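Local coordinates for envelopment polyprotein (Bovine Schmallenberg virus BH80/Germany/2011, PDB 7A56), which probably drives fusion of the viral and host membranes during entry, as a class II fusion glycoprotein captured in its postfusion form, at residues Ala113-Leu118 with Asn240-Lys245. Numbering follows the deposited sequence.
Sequences ASYRFL and NIIAVK
Asn240 meets the ring of Tyr115 with its backbone carbonyl, not its side-chain amide: its carbonyl O lies 4.1 Å from Tyr115 CE2, approaching the ring obliquely. Its CB points away from 113-118, as suits an exposed polar residue at the entry to a strand. The Tyr115 hydroxyl hydrogen-bonds the carbonyl O of Pro239, so the long tyrosine side chain pairs an apolar ring with a polar tip that satisfies a backbone acceptor just before the strand begins. Ile241 sends its CB away from 113-118.

One residue on, the alternation of the strand brings Ile242 round to face the tyrosine. Its CD1 sits 3.9 Å from Tyr115 CD2. The other branch comes in beside it, with Ile242 CG2 4.1 Å from Tyr115 CE2. Both branches of this beta-branched residue therefore lean obliquely on the CD2-CE2 side of the ring, touching those two carbons, and the two side chains cross at about a right angle. With CG1 set between the backbone N and the carbonyl carbon (chi1 59°) and the chain extended beyond it, the terminal methyl is carried toward the tyrosine. Val326 touches both side chains, and Val249 and Val251 also pack on Ile242, making an apolar setting for its aliphatic bulk.

Strands 98-134 and 241-245 both pair antiparallel with strand 187-192, and their buried side chains Tyr115 and Ile242 meet beside it, consistent with the beta-rich architecture of class II fusion proteins.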
# COMPACT_ATOMS: atom_id res chain seq x y z
N ALA A 113 0.73 12.21 -8.24
CA ALA A 113 -0.63 12.53 -7.81
C ALA A 113 -0.68 14.01 -7.38
O ALA A 113 0.36 14.65 -7.12
CB ALA A 113 -1.11 11.60 -6.68
N SER A 114 -1.90 14.56 -7.39
CA SER A 114 -2.14 15.90 -6.90
C SER A 114 -2.27 15.86 -5.38
O SER A 114 -2.69 14.86 -4.79
CB SER A 114 -3.42 16.49 -7.50
OG SER A 114 -3.43 16.29 -8.93
N TYR A 115 -1.91 16.97 -4.75
CA TYR A 115 -2.06 17.14 -3.30
C TYR A 115 -2.66 18.50 -3.03
O TYR A 115 -2.51 19.45 -3.82
CB TYR A 115 -0.70 17.01 -2.57
CG TYR A 115 -0.18 15.58 -2.52
CD1 TYR A 115 0.24 14.90 -3.70
CD2 TYR A 115 -0.11 14.89 -1.30
CE1 TYR A 115 0.69 13.58 -3.62
CE2 TYR A 115 0.35 13.61 -1.21
CZ TYR A 115 0.76 12.94 -2.40
OH TYR A 115 1.18 11.63 -2.34
N ARG A 116 -3.31 18.61 -1.85
CA ARG A 116 -3.91 19.88 -1.45
C ARG A 116 -3.48 20.28 -0.04
O ARG A 116 -3.29 19.46 0.87
CB ARG A 116 -5.44 19.88 -1.52
CG ARG A 116 -6.09 18.89 -0.66
CD ARG A 116 -7.61 19.12 -0.65
NE ARG A 116 -8.28 18.04 0.08
CZ ARG A 116 -8.70 18.13 1.34
NH1 ARG A 116 -9.30 17.09 1.92
NH2 ARG A 116 -8.57 19.27 2.00
N PHE A 117 -3.35 21.59 0.11
CA PHE A 117 -2.78 22.12 1.33
C PHE A 117 -3.77 21.94 2.48
O PHE A 117 -4.96 22.27 2.34
CB PHE A 117 -2.43 23.58 1.14
CG PHE A 117 -2.08 24.26 2.44
CD1 PHE A 117 -0.81 24.15 2.98
CD2 PHE A 117 -3.04 25.00 3.12
CE1 PHE A 117 -0.52 24.80 4.20
CE2 PHE A 117 -2.74 25.60 4.30
CZ PHE A 117 -1.47 25.52 4.81
N LEU A 118 -3.27 21.40 3.60
CA LEU A 118 -4.06 21.27 4.83
C LEU A 118 -3.74 22.34 5.88
O LEU A 118 -4.66 23.02 6.32
CB LEU A 118 -3.87 19.89 5.47
CG LEU A 118 -4.27 18.70 4.61
CD1 LEU A 118 -4.09 17.46 5.50
CD2 LEU A 118 -5.68 18.84 4.07
N ASN A 240 -0.46 9.20 1.68
CA ASN A 240 -1.72 9.94 1.74
C ASN A 240 -1.52 11.35 2.30
O ASN A 240 -2.12 12.31 1.81
CB ASN A 240 -2.72 9.17 2.60
CG ASN A 240 -3.94 8.83 1.80
OD1 ASN A 240 -3.88 8.02 0.84
ND2 ASN A 240 -5.05 9.47 2.15
N ILE A 241 -0.65 11.49 3.28
CA ILE A 241 -0.36 12.80 3.87
C ILE A 241 1.14 12.99 3.85
O ILE A 241 1.90 12.06 4.13
CB ILE A 241 -0.93 12.91 5.31
CG1 ILE A 241 -2.46 12.97 5.21
CG2 ILE A 241 -0.40 14.19 6.04
CD1 ILE A 241 -3.20 12.95 6.49
N ILE A 242 1.57 14.20 3.57
CA ILE A 242 2.98 14.53 3.57
C ILE A 242 3.21 15.84 4.33
O ILE A 242 2.31 16.67 4.47
CB ILE A 242 3.53 14.70 2.13
CG1 ILE A 242 2.73 15.81 1.41
CG2 ILE A 242 3.49 13.34 1.42
CD1 ILE A 242 3.35 16.24 0.03
N ALA A 243 4.46 16.05 4.71
CA ALA A 243 4.86 17.32 5.29
C ALA A 243 6.03 17.84 4.46
O ALA A 243 6.86 17.06 4.01
CB ALA A 243 5.22 17.19 6.78
N VAL A 244 6.04 19.13 4.19
CA VAL A 244 6.98 19.74 3.26
C VAL A 244 7.76 20.81 4.01
O VAL A 244 7.15 21.68 4.66
CB VAL A 244 6.27 20.32 2.03
CG1 VAL A 244 7.26 21.06 1.15
CG2 VAL A 244 5.58 19.15 1.24
N LYS A 245 9.09 20.74 3.93
CA LYS A 245 9.97 21.78 4.47
C LYS A 245 11.16 21.95 3.54
O LYS A 245 11.88 20.99 3.25
CB LYS A 245 10.47 21.46 5.89
CG LYS A 245 11.47 22.51 6.46
CD LYS A 245 11.54 22.38 7.97
CE LYS A 245 12.22 23.58 8.61
NZ LYS A 245 11.59 24.86 8.18